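Local coordinates for fluoroacetyl-CoA-specific thioesterase-like domain-containing protein (Thermanaerovibrio acidaminovorans, PDB 3QOO) that is of unknown function but adopts a hot-dog fold and probably belongs with the fluoroacetyl-CoA-specific thioesterases, assembling as a two-chain unit, at residues A[8-13]-A[58-63]; A[20-25]-A[79-84]; A[39-44]-A[71-76]; A[46-51]-A[87-92]; A[96-101]-A[118-123]. One frame throughout, in Å; residues are numbered along the deposited sequence. Where two conformers were deposited one is given.

The five contacts run from end to end of a hot-dog subunit, a five-stranded antiparallel sheet with helix 41-56 packed on it. Contact 4, centred about 5 Å from the centre of the chain, joins that helix to strand 84-95; contact 3 uses its first turn, with the two contact centres about 12 Å apart. Contact 2 touches both and holds the sodium site, about 10 Å from the side chain of Thr47 in contact 4. Contacts 1 and 5, with centres about 10 Å apart, lie at the far end; the centres of contacts 1 and 2 are about 31 Å apart. Contacts 2, 3 and 4 also touch the second subunit.

Contact 1 of 5, residues A[8-13]-A[58-63]; sequences ELFPVG and HKLPEG
A chi1 of -54° sets CG of Phe10 opposite its carbonyl carbon and carries the ring across to Lys59 and Leu60, while a similar first torsion in Leu60, -58°, brings CD2 to meet it. The two side chains cross at about a right angle, and Leu60 CD2 comes in at the ring edge, 3.8 Å from Phe10 CZ. Lys59 joins with the base of its chain: its CB lies 3.6 Å from Phe10 CE1 as the two side chains run past each other in opposite directions. Bends at chi2 and chi3 then turn the chain so that Lys59 CE passes 4.0 Å from Leu9 O before the amine leads away. In the hot-dog fold of this protein, 58-63 is the link that follows central helix 41-56 and leads into strand 64-75; the short N-terminal helix 6-9 and the residues just after it pack against that link. Leu9 spreads both methyls around a carbonyl, CD2 lying 3.5 Å and CD1 3.6 Å from Lys59 O. Its CB also sits 3.9 Å above the plane of the Phe10 ring, over the centre, so the aromatic group is met on a face from its own segment and at the edge by Leu60. Val99 packs against Phe10 and Val121 against Leu60, both from the sheet, and CD1 of Leu9 reaches to 4.4 Å from CD2 of Leu60.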
# COMPACT_ATOMS: atom_id res chain seq x y z
N GLU A 8 26.29 -4.14 8.65
CA GLU A 8 27.18 -2.96 8.50
C GLU A 8 26.63 -1.83 7.63
O GLU A 8 26.74 -0.65 7.97
CB GLU A 8 28.55 -3.39 7.90
CG GLU A 8 29.51 -2.19 7.55
CD GLU A 8 30.34 -2.33 6.25
OE1 GLU A 8 31.27 -1.52 6.08
OE2 GLU A 8 30.07 -3.22 5.40
N LEU A 9 26.09 -2.16 6.46
CA LEU A 9 25.57 -1.14 5.55
C LEU A 9 24.33 -0.45 6.12
O LEU A 9 24.14 0.72 5.83
CB LEU A 9 25.22 -1.72 4.18
CG LEU A 9 26.36 -2.39 3.40
CD1 LEU A 9 25.82 -3.10 2.19
CD2 LEU A 9 27.44 -1.41 2.97
N PHE A 10 23.56 -1.16 6.97
CA PHE A 10 22.24 -0.68 7.43
C PHE A 10 22.12 -0.80 8.92
O PHE A 10 21.34 -1.64 9.40
CB PHE A 10 21.09 -1.47 6.78
CG PHE A 10 21.18 -1.46 5.33
CD1 PHE A 10 21.33 -0.24 4.70
CD2 PHE A 10 21.23 -2.62 4.57
CE1 PHE A 10 21.52 -0.17 3.37
CE2 PHE A 10 21.40 -2.53 3.22
CZ PHE A 10 21.51 -1.32 2.63
N PRO A 11 22.82 0.07 9.66
CA PRO A 11 22.67 -0.06 11.07
C PRO A 11 21.23 0.16 11.52
O PRO A 11 20.55 1.04 11.01
CB PRO A 11 23.60 1.02 11.63
CG PRO A 11 24.52 1.27 10.57
CD PRO A 11 23.82 1.08 9.32
N VAL A 12 20.78 -0.62 12.48
CA VAL A 12 19.49 -0.40 13.09
C VAL A 12 19.41 1.04 13.59
O VAL A 12 20.37 1.55 14.18
CB VAL A 12 19.26 -1.44 14.24
CG1 VAL A 12 18.03 -1.09 15.05
CG2 VAL A 12 19.11 -2.82 13.65
N GLY A 13 18.30 1.71 13.29
CA GLY A 13 18.06 3.09 13.67
C GLY A 13 18.37 4.10 12.60
O GLY A 13 17.99 5.26 12.72
N HIS A 58 21.48 3.34 -2.34
CA HIS A 58 22.77 4.00 -2.57
C HIS A 58 23.87 3.37 -1.72
O HIS A 58 25.05 3.60 -1.98
CB HIS A 58 22.68 5.52 -2.41
CG HIS A 58 22.53 5.98 -0.99
ND1 HIS A 58 21.31 6.00 -0.34
CD2 HIS A 58 23.44 6.46 -0.10
CE1 HIS A 58 21.49 6.46 0.89
NE2 HIS A 58 22.77 6.76 1.05
N LYS A 59 23.50 2.61 -0.70
CA LYS A 59 24.46 1.89 0.13
C LYS A 59 24.80 0.51 -0.40
O LYS A 59 25.68 -0.15 0.18
CB LYS A 59 23.93 1.76 1.56
CG LYS A 59 23.61 3.09 2.24
CD LYS A 59 24.81 3.94 2.44
CE LYS A 59 25.84 3.29 3.34
NZ LYS A 59 26.92 4.24 3.69
N LEU A 60 24.17 0.09 -1.50
CA LEU A 60 24.44 -1.19 -2.12
C LEU A 60 25.45 -1.04 -3.24
O LEU A 60 25.42 -0.05 -3.94
CB LEU A 60 23.14 -1.80 -2.69
CG LEU A 60 22.03 -2.01 -1.67
CD1 LEU A 60 20.76 -2.44 -2.40
CD2 LEU A 60 22.48 -3.04 -0.67
N PRO A 61 26.29 -2.06 -3.43
CA PRO A 61 27.28 -1.97 -4.48
C PRO A 61 26.69 -2.08 -5.86
O PRO A 61 25.55 -2.56 -6.02
CB PRO A 61 28.20 -3.15 -4.19
CG PRO A 61 27.43 -4.09 -3.45
CD PRO A 61 26.41 -3.30 -2.66
N GLU A 62 27.46 -1.69 -6.85
CA GLU A 62 27.06 -1.72 -8.25
C GLU A 62 26.51 -3.08 -8.62
O GLU A 62 27.13 -4.12 -8.34
CB GLU A 62 28.26 -1.37 -9.14
CG GLU A 62 27.97 -1.18 -10.65
CD GLU A 62 29.29 -1.01 -11.44
OE1 GLU A 62 30.22 -1.79 -11.15
OE2 GLU A 62 29.39 -0.12 -12.32
N GLY A 63 25.33 -3.08 -9.24
CA GLY A 63 24.67 -4.31 -9.67
C GLY A 63 23.61 -4.82 -8.74
O GLY A 63 23.01 -5.85 -9.05

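Contact 2 of 5, residues A[20-25]-A[79-84]; sequences KKVSVS and AVLGDD. With NA (sodium ion), chain B.
Lys21 and Asp84 form an antiparallel non-hydrogen-bonded pair with CA atoms 4.4 Å apart, and just beyond it the backbone of Val22 bonds twice, giving its N to Asp83 O at 2.9 Å and accepting at its O from Gly82 N at 2.9 Å. This ties the end of strand 15-21, an outermost strand of the hot-dog sheet within the chain, to the type II turn Val80-Asp83 that leads into strand 84-95. Gly82 supplies the positive phi of that turn. The side chain of Val22 lies against it, CB 3.4 Å from Val80 O, the same oxygen that takes the turn's own bond from Asp83 N. Within the pair, on the face it shares with Asp84, Lys21 sets off with CG anti to the backbone N (chi1 -162°) and bends at its last two torsions, which returns NZ to Asp84 in a salt bridge. OD2 of Asp84 accepts from Lys21 NZ through its syn lone pair at 2.8 Å, and a weak bond goes to OD1. A water links Lys21 NZ to Gly82 O as well. Phe135 of the second subunit packs on Val80 and Asp83. Leu81 turns CD2 back to 3.5 Å from Ser23 C. At the sodium site, Ser23 OG, which also bonds Asp26, lies 2.5 Å from the ion and Ser25 OG 2.4 Å from it; three waters join them, one accepting from Ser25 N.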
# COMPACT_ATOMS: atom_id res chain seq x y z
N LYS A 20 5.77 15.55 2.59
CA LYS A 20 4.94 15.31 1.45
C LYS A 20 3.69 16.17 1.58
O LYS A 20 2.98 16.02 2.58
CB LYS A 20 4.60 13.81 1.46
CG LYS A 20 3.53 13.35 0.59
CD LYS A 20 3.87 13.39 -0.85
CE LYS A 20 2.68 12.89 -1.65
NZ LYS A 20 2.89 12.97 -3.13
N LYS A 21 3.39 17.00 0.59
CA LYS A 21 2.14 17.77 0.58
C LYS A 21 1.02 16.91 -0.01
O LYS A 21 1.18 16.27 -1.06
CB LYS A 21 2.26 19.07 -0.23
CG LYS A 21 1.12 20.03 0.14
CD LYS A 21 1.27 21.39 -0.39
CE LYS A 21 2.50 22.02 0.11
NZ LYS A 21 2.35 22.66 1.44
N VAL A 22 -0.11 16.88 0.66
CA VAL A 22 -1.22 16.05 0.17
C VAL A 22 -1.88 16.75 -1.00
O VAL A 22 -2.43 17.85 -0.86
CB VAL A 22 -2.23 15.72 1.27
CG1 VAL A 22 -3.36 14.86 0.72
CG2 VAL A 22 -1.56 15.06 2.47
N SER A 23 -1.90 16.08 -2.15
CA SER A 23 -2.46 16.60 -3.38
C SER A 23 -3.53 15.65 -3.93
O SER A 23 -3.68 14.54 -3.44
CB SER A 23 -1.39 16.87 -4.42
OG SER A 23 -0.90 15.64 -4.96
N VAL A 24 -4.22 16.08 -4.98
CA VAL A 24 -5.31 15.27 -5.52
C VAL A 24 -4.81 13.88 -5.97
O VAL A 24 -5.51 12.88 -5.79
CB VAL A 24 -6.11 16.05 -6.63
CG1 VAL A 24 -5.21 16.35 -7.83
CG2 VAL A 24 -7.43 15.33 -7.01
N SER A 25 -3.58 13.77 -6.47
CA SER A 25 -3.07 12.46 -6.90
C SER A 25 -2.81 11.51 -5.75
O SER A 25 -2.67 10.31 -5.94
CB SER A 25 -1.84 12.62 -7.76
OG SER A 25 -0.77 13.15 -7.04
N ALA A 79 -5.15 12.86 6.85
CA ALA A 79 -4.21 13.87 6.36
C ALA A 79 -4.91 14.55 5.18
O ALA A 79 -4.96 14.02 4.08
CB ALA A 79 -2.89 13.24 5.95
N VAL A 80 -5.48 15.72 5.43
CA VAL A 80 -6.32 16.38 4.45
C VAL A 80 -5.49 16.95 3.28
O VAL A 80 -4.31 17.26 3.40
CB VAL A 80 -7.09 17.57 5.18
CG1 VAL A 80 -6.17 18.71 5.56
CG2 VAL A 80 -8.29 18.09 4.40
N LEU A 81 -6.16 17.13 2.14
CA LEU A 81 -5.58 17.88 1.05
C LEU A 81 -4.96 19.18 1.58
O LEU A 81 -5.58 19.90 2.35
CB LEU A 81 -6.65 18.29 0.06
CG LEU A 81 -7.15 17.22 -0.86
CD1 LEU A 81 -8.52 17.70 -1.39
CD2 LEU A 81 -6.15 16.99 -1.99
N GLY A 82 -3.74 19.47 1.13
CA GLY A 82 -3.02 20.69 1.51
C GLY A 82 -2.21 20.53 2.79
O GLY A 82 -1.41 21.41 3.14
N ASP A 83 -2.40 19.42 3.50
CA ASP A 83 -1.58 19.10 4.67
C ASP A 83 -0.17 18.77 4.24
O ASP A 83 0.03 18.31 3.14
CB ASP A 83 -2.16 17.86 5.32
CG ASP A 83 -1.71 17.61 6.74
OD1 ASP A 83 -1.15 18.51 7.42
OD2 ASP A 83 -2.00 16.49 7.23
N ASP A 84 0.79 19.07 5.10
CA ASP A 84 2.17 18.63 4.94
C ASP A 84 2.43 17.53 5.92
O ASP A 84 2.35 17.73 7.14
CB ASP A 84 3.15 19.77 5.12
CG ASP A 84 3.13 20.66 3.93
OD1 ASP A 84 3.49 20.17 2.85
OD2 ASP A 84 2.77 21.82 4.07
NA NA B . 0.14 15.35 -7.17
O HOH W 1 -0.19 23.40 1.90
O HOH W 2 -2.02 16.06 -8.09
O HOH W 3 2.11 14.68 -6.07
O HOH W 4 1.01 14.80 -9.33

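Contact 3 of 5, residues A[39-44]-A[71-76]; sequences MSTAAF and SEVHNL
Thr41 meets Asn75 and Val73 with different branches. Its CB lies 4.0 Å from Asn75 ND2; from there OG1, set beside the backbone N by a chi1 of -51°, accepts a bond from ND2 at 2.9 Å, while CG2 turns the other way and packs 3.8 Å from Val73 CB. The bond is moderately bent, 151° at the hydrogen, and OG1 lies close to the amide plane of Asn75. Asn75 has two conformers, and this amide geometry belongs to one of them. Val73 CG1 also reaches Phe44 CB, at 4.1 Å. Together these contacts lay the first turn of helix 41-56, the central helix of the hot-dog fold, on the inner side of strand 64-75; Ser40 is its N-cap, its OG accepting from Ala43 N. At the edge of the subunit, residues 71-74 pair antiparallel with a strand of the second subunit, so the sheet continues across the dimer, and Asn75 ND2 makes a second, weak bond to Gly68 of that subunit. The other end of the amide, OD1, sits 3.5 Å from Phe44 CE2, ring and amide planes 61° apart. A water donates both to Asn75 OD1 and to Met39 O, bridging the segments. Selenium of the selenomethionine Met39 lies 3.7 Å above one face of the Phe44 ring, offset toward its rim.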
# COMPACT_ATOMS: atom_id res chain seq x y z
N MSE A 39 -5.48 11.79 2.30
CA MSE A 39 -4.49 10.93 1.68
C MSE A 39 -4.86 9.46 1.81
O MSE A 39 -5.29 9.00 2.87
CB MSE A 39 -3.14 11.19 2.36
CG MSE A 39 -1.97 10.37 1.81
SE MSE A 39 -0.22 10.95 2.47
CE MSE A 39 0.07 11.82 0.93
N SER A 40 -4.68 8.71 0.72
CA SER A 40 -5.01 7.29 0.65
C SER A 40 -3.92 6.41 1.24
O SER A 40 -2.74 6.79 1.38
CB SER A 40 -5.18 6.88 -0.79
OG SER A 40 -3.93 6.84 -1.44
N THR A 41 -4.29 5.18 1.56
CA THR A 41 -3.32 4.21 2.03
C THR A 41 -2.24 3.96 0.99
O THR A 41 -1.07 3.84 1.34
CB THR A 41 -4.00 2.91 2.40
OG1 THR A 41 -5.09 3.21 3.28
CG2 THR A 41 -3.03 1.97 3.13
N ALA A 42 -2.62 3.90 -0.28
CA ALA A 42 -1.65 3.68 -1.34
C ALA A 42 -0.62 4.80 -1.37
O ALA A 42 0.59 4.55 -1.60
CB ALA A 42 -2.33 3.59 -2.72
N ALA A 43 -1.04 6.03 -1.12
CA ALA A 43 -0.12 7.16 -1.08
C ALA A 43 0.84 7.04 0.09
O ALA A 43 2.03 7.35 -0.06
CB ALA A 43 -0.89 8.47 -1.01
N PHE A 44 0.35 6.69 1.26
CA PHE A 44 1.25 6.44 2.39
C PHE A 44 2.27 5.39 2.04
O PHE A 44 3.47 5.53 2.34
CB PHE A 44 0.49 6.03 3.64
CG PHE A 44 -0.23 7.16 4.32
CD1 PHE A 44 0.45 8.10 5.04
CD2 PHE A 44 -1.60 7.23 4.30
CE1 PHE A 44 -0.19 9.13 5.67
CE2 PHE A 44 -2.26 8.26 4.95
CZ PHE A 44 -1.55 9.21 5.63
N SER A 71 4.56 -5.00 2.74
CA SER A 71 4.26 -3.69 3.33
C SER A 71 3.02 -3.77 4.16
O SER A 71 2.08 -4.52 3.83
CB SER A 71 4.10 -2.63 2.26
OG SER A 71 5.33 -2.36 1.60
N GLU A 72 2.94 -2.98 5.21
CA GLU A 72 1.76 -2.82 6.05
C GLU A 72 1.61 -1.37 6.42
O GLU A 72 2.62 -0.70 6.73
CB GLU A 72 1.89 -3.68 7.30
CG GLU A 72 0.69 -3.70 8.20
CD GLU A 72 0.73 -4.75 9.27
OE1 GLU A 72 -0.22 -4.70 10.13
OE2 GLU A 72 1.77 -5.53 9.35
N VAL A 73 0.39 -0.85 6.38
CA VAL A 73 0.08 0.51 6.79
C VAL A 73 -1.10 0.49 7.73
O VAL A 73 -2.09 -0.21 7.48
CB VAL A 73 -0.21 1.43 5.56
CG1 VAL A 73 -0.64 2.84 6.00
CG2 VAL A 73 0.99 1.48 4.66
N HIS A 74 -1.00 1.25 8.82
CA HIS A 74 -2.12 1.52 9.71
C HIS A 74 -2.48 2.99 9.62
O HIS A 74 -1.65 3.87 9.84
CB HIS A 74 -1.76 1.21 11.17
CG HIS A 74 -1.41 -0.21 11.42
ND1 HIS A 74 -1.10 -0.67 12.69
CD2 HIS A 74 -1.28 -1.29 10.60
CE1 HIS A 74 -0.79 -1.96 12.63
NE2 HIS A 74 -0.90 -2.36 11.37
N ASN A 75 -3.71 3.28 9.26
CA ASN A 75 -4.17 4.64 9.25
C ASN A 75 -4.62 5.00 10.64
O ASN A 75 -5.28 4.21 11.33
CB ASN A 75 -5.31 4.81 8.26
CG ASN A 75 -4.82 4.81 6.86
OD1 ASN A 75 -4.09 5.71 6.46
ND2 ASN A 75 -5.18 3.78 6.10
N LEU A 76 -4.22 6.18 11.05
CA LEU A 76 -4.57 6.71 12.39
C LEU A 76 -5.52 7.88 12.32
O LEU A 76 -6.47 7.95 13.09
CB LEU A 76 -3.32 7.11 13.15
CG LEU A 76 -2.28 5.99 13.29
CD1 LEU A 76 -1.21 6.54 14.21
CD2 LEU A 76 -2.70 4.61 13.69
O HOH W 5 -5.87 6.64 4.19

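Contact 4 of 5, residues A[46-51]-A[87-92]; sequences ETMTQL and FTVTVD
The core of the hot-dog fold, where the central helix lies on the sheet that wraps it, is formed here by Thr47, Met48 and Leu51 of helix 41-56 packed on Phe87 and Val89 of strand 84-95. The axes of the short helix and strand segments approach to 8.6 Å at an angle of 51°. All five side chains are buried, and the contact across the segments is apolar. Phe87 and Val89, two residues apart on the strand, both direct their side chains at the helix. The Phe87 ring lies under Thr47, whose CG2 is anti to the backbone N and stands 3.4 Å from the ring centroid, only 4° off the normal, a CH-pi contact over the face. The threonine CB shares that face, 3.6 Å from Phe87 CE1. Its hydroxyl turns back to Ala43 O one helical turn earlier, which satisfies the buried OG1 and leaves the methyl for the ring. One turn further along, Leu51 fits between the two strand side chains: CD1 is 3.7 Å from Phe87 CB and 3.8 Å from Val89 CG2. The selenomethionine Met48 brings CG to 4.3 Å from Val89 CG2 and carries its own methyl on toward Ser71 and Val73. Met103 of strand 98-107 touches both Met48 and Val89. On another side of the helix, Glu46 makes a salt bridge with Arg31 of the second subunit. Leu51 CD1 also rests on the strand backbone, 3.6 Å from Phe87 O.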
# COMPACT_ATOMS: atom_id res chain seq x y z
N GLU A 46 3.34 4.41 -1.06
CA GLU A 46 4.25 4.89 -2.08
C GLU A 46 5.37 5.73 -1.45
O GLU A 46 6.55 5.65 -1.83
CB GLU A 46 3.49 5.71 -3.11
CG GLU A 46 4.37 6.24 -4.20
CD GLU A 46 3.64 7.15 -5.17
OE1 GLU A 46 2.39 7.19 -5.13
OE2 GLU A 46 4.34 7.80 -5.97
N THR A 47 5.01 6.58 -0.49
CA THR A 47 5.96 7.48 0.12
C THR A 47 6.94 6.72 1.03
O THR A 47 8.14 6.98 1.05
CB THR A 47 5.24 8.59 0.88
OG1 THR A 47 4.24 9.21 0.04
CG2 THR A 47 6.25 9.59 1.38
N MSE A 48 6.42 5.73 1.75
CA MSE A 48 7.25 4.84 2.52
C MSE A 48 8.27 4.12 1.63
O MSE A 48 9.46 4.05 1.97
CB MSE A 48 6.38 3.83 3.26
CG MSE A 48 7.21 2.77 4.02
SE MSE A 48 6.14 1.67 5.26
CE MSE A 48 4.91 0.83 3.99
N THR A 49 7.80 3.64 0.49
CA THR A 49 8.66 2.96 -0.48
C THR A 49 9.77 3.91 -0.95
O THR A 49 10.94 3.54 -1.02
CB THR A 49 7.87 2.43 -1.67
OG1 THR A 49 6.98 1.42 -1.19
CG2 THR A 49 8.80 1.87 -2.71
N GLN A 50 9.39 5.13 -1.31
CA GLN A 50 10.36 6.10 -1.78
C GLN A 50 11.48 6.32 -0.77
O GLN A 50 12.66 6.31 -1.13
CB GLN A 50 9.68 7.44 -2.08
CG GLN A 50 10.68 8.49 -2.55
CD GLN A 50 10.06 9.81 -2.86
OE1 GLN A 50 8.84 9.92 -2.96
NE2 GLN A 50 10.90 10.83 -3.07
N LEU A 51 11.11 6.52 0.48
CA LEU A 51 12.12 6.72 1.52
C LEU A 51 12.94 5.49 1.79
O LEU A 51 14.15 5.60 1.99
CB LEU A 51 11.48 7.19 2.81
CG LEU A 51 11.25 8.67 2.95
CD1 LEU A 51 10.55 8.96 4.25
CD2 LEU A 51 12.53 9.43 2.85
N PHE A 87 7.16 12.16 6.84
CA PHE A 87 7.41 10.73 6.91
C PHE A 87 8.79 10.48 7.45
O PHE A 87 9.76 11.09 6.98
CB PHE A 87 7.31 10.10 5.53
CG PHE A 87 5.93 9.99 4.96
CD1 PHE A 87 5.33 8.75 4.84
CD2 PHE A 87 5.25 11.10 4.50
CE1 PHE A 87 4.07 8.62 4.26
CE2 PHE A 87 3.97 10.95 3.96
CZ PHE A 87 3.38 9.72 3.84
N THR A 88 8.86 9.55 8.41
CA THR A 88 10.14 9.09 8.95
C THR A 88 10.18 7.59 8.76
O THR A 88 9.27 6.88 9.24
CB THR A 88 10.27 9.42 10.44
OG1 THR A 88 10.06 10.82 10.64
CG2 THR A 88 11.68 9.05 10.94
N VAL A 89 11.19 7.12 8.03
CA VAL A 89 11.40 5.72 7.81
C VAL A 89 12.74 5.31 8.39
O VAL A 89 13.73 5.99 8.15
CB VAL A 89 11.27 5.38 6.31
CG1 VAL A 89 11.66 3.94 6.02
CG2 VAL A 89 9.82 5.63 5.84
N THR A 90 12.74 4.22 9.15
CA THR A 90 13.85 3.82 10.01
C THR A 90 14.16 2.35 9.85
O THR A 90 13.25 1.53 9.85
CB THR A 90 13.50 4.05 11.49
OG1 THR A 90 13.08 5.41 11.67
CG2 THR A 90 14.69 3.74 12.40
N VAL A 91 15.43 1.99 9.75
CA VAL A 91 15.82 0.58 9.75
C VAL A 91 15.50 -0.05 11.10
O VAL A 91 16.02 0.40 12.15
CB VAL A 91 17.30 0.39 9.41
CG1 VAL A 91 17.69 -1.08 9.54
CG2 VAL A 91 17.59 0.97 8.01
N ASP A 92 14.65 -1.06 11.10
CA ASP A 92 14.24 -1.76 12.32
C ASP A 92 15.13 -2.96 12.60
O ASP A 92 15.64 -3.12 13.71
CB ASP A 92 12.77 -2.20 12.19
CG ASP A 92 12.29 -2.91 13.43
OD1 ASP A 92 12.15 -2.22 14.46
OD2 ASP A 92 12.07 -4.14 13.37

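Contact 5 of 5, residues A[96-101]-A[118-123]; sequences GNRVVL and ERVVVS
Val99 and Arg119 face each other as an antiparallel hydrogen-bonded pair in the tightly knit part of this hairpin, with Val99 N to Arg119 O and Arg119 N to Val99 O both at 2.9 Å. A third backbone bond, Val121 N to Asn97 O at 2.9 Å, extends the pairing toward the turn before strand 98-107. The face carrying Val99, Leu101, Arg119 and Val121 is buried, and there Leu101 CD1 lies 4.3 Å from the aliphatic CG of Arg119. The face of Arg98, Val100, Glu118 and Val120 is more open except at Val100, which is buried, and polar groups take over. Arg98, bent at chi2 (125°), carries its guanidinium toward the neighbouring strand so that NH1 forms a salt bridge with Glu118 OE2 at 3.1 Å. The oxygen is met on its anti side, 35° out of the carboxylate plane, and the two flat groups are turned 65° apart. NE, also in the guanidinium plane, donates to Asn97 OD1, while Val120 covers one face of the group, CG2 3.7 Å from NE of Arg98. The other oxygen of the carboxylate, Glu118 OE1, bonds Arg70, so the glutamate is shared between two arginines, which would probably keep it ionised. Strand 64-75 brings Val69 against Arg98, Glu118 and Val120; on the buried face Arg119 lies along helix 41-56 and bonds Gln117 and Ser66, and strand 84-95 packs Val91 against Val99 and Leu101.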
# COMPACT_ATOMS: atom_id res chain seq x y z
N GLY A 96 19.03 -12.05 7.01
CA GLY A 96 19.52 -12.57 5.76
C GLY A 96 19.80 -11.41 4.82
O GLY A 96 20.53 -10.48 5.14
N ASN A 97 19.19 -11.49 3.64
CA ASN A 97 19.32 -10.45 2.62
C ASN A 97 18.15 -9.47 2.66
O ASN A 97 17.88 -8.79 1.69
CB ASN A 97 19.49 -11.05 1.23
CG ASN A 97 18.28 -11.87 0.76
OD1 ASN A 97 17.36 -12.17 1.53
ND2 ASN A 97 18.29 -12.26 -0.51
N ARG A 98 17.50 -9.39 3.82
CA ARG A 98 16.36 -8.50 3.96
C ARG A 98 16.52 -7.47 5.06
O ARG A 98 17.20 -7.69 6.05
CB ARG A 98 15.10 -9.31 4.18
CG ARG A 98 14.61 -10.00 2.90
CD ARG A 98 14.50 -11.40 3.18
NE ARG A 98 14.30 -12.13 1.95
CZ ARG A 98 13.15 -12.40 1.37
NH1 ARG A 98 12.01 -11.92 1.85
NH2 ARG A 98 13.17 -13.12 0.27
N VAL A 99 15.85 -6.34 4.86
CA VAL A 99 15.83 -5.24 5.79
C VAL A 99 14.37 -4.93 6.08
O VAL A 99 13.56 -4.79 5.15
CB VAL A 99 16.56 -3.98 5.24
CG1 VAL A 99 16.56 -2.88 6.29
CG2 VAL A 99 17.98 -4.31 4.75
N VAL A 100 14.02 -4.82 7.36
CA VAL A 100 12.68 -4.38 7.74
C VAL A 100 12.80 -2.94 8.26
O VAL A 100 13.67 -2.65 9.10
CB VAL A 100 12.07 -5.29 8.81
CG1 VAL A 100 10.68 -4.76 9.20
CG2 VAL A 100 11.95 -6.75 8.32
N LEU A 101 11.99 -2.05 7.71
CA LEU A 101 11.94 -0.66 8.08
C LEU A 101 10.58 -0.31 8.65
O LEU A 101 9.56 -0.82 8.17
CB LEU A 101 12.20 0.20 6.84
CG LEU A 101 13.55 -0.13 6.15
CD1 LEU A 101 13.33 -1.03 4.94
CD2 LEU A 101 14.26 1.14 5.72
N GLU A 118 9.32 -4.59 4.39
CA GLU A 118 10.43 -5.50 4.28
C GLU A 118 10.90 -5.44 2.84
O GLU A 118 10.09 -5.60 1.93
CB GLU A 118 10.02 -6.91 4.64
CG GLU A 118 11.13 -7.96 4.52
CD GLU A 118 10.66 -9.35 4.81
OE1 GLU A 118 9.62 -9.52 5.47
OE2 GLU A 118 11.37 -10.27 4.35
N ARG A 119 12.20 -5.23 2.66
CA ARG A 119 12.79 -5.20 1.31
C ARG A 119 13.93 -6.23 1.24
O ARG A 119 14.58 -6.53 2.25
CB ARG A 119 13.35 -3.79 1.01
CG ARG A 119 12.30 -2.71 1.10
CD ARG A 119 12.75 -1.34 0.59
NE ARG A 119 13.01 -1.34 -0.84
CZ ARG A 119 12.07 -1.29 -1.79
NH1 ARG A 119 10.77 -1.15 -1.48
NH2 ARG A 119 12.45 -1.37 -3.06
N VAL A 120 14.13 -6.77 0.05
CA VAL A 120 15.16 -7.76 -0.22
C VAL A 120 16.20 -7.15 -1.16
O VAL A 120 15.88 -6.41 -2.07
CB VAL A 120 14.59 -9.09 -0.80
CG1 VAL A 120 13.86 -8.89 -2.15
CG2 VAL A 120 15.66 -10.16 -0.93
N VAL A 121 17.48 -7.47 -0.91
CA VAL A 121 18.53 -7.05 -1.79
C VAL A 121 18.71 -8.08 -2.89
O VAL A 121 18.82 -9.29 -2.61
CB VAL A 121 19.86 -6.84 -1.02
CG1 VAL A 121 20.99 -6.56 -2.02
CG2 VAL A 121 19.68 -5.78 -0.01
N VAL A 122 18.69 -7.62 -4.14
CA VAL A 122 18.75 -8.50 -5.29
C VAL A 122 19.83 -7.99 -6.24
O VAL A 122 20.12 -6.81 -6.28
CB VAL A 122 17.36 -8.56 -6.04
CG1 VAL A 122 16.19 -8.97 -5.14
CG2 VAL A 122 17.03 -7.24 -6.74
N SER A 123 20.36 -8.92 -7.03
CA SER A 123 21.14 -8.62 -8.21
C SER A 123 20.20 -8.17 -9.33
O SER A 123 19.22 -8.85 -9.62
CB SER A 123 21.84 -9.88 -8.68
OG SER A 123 22.23 -9.79 -10.03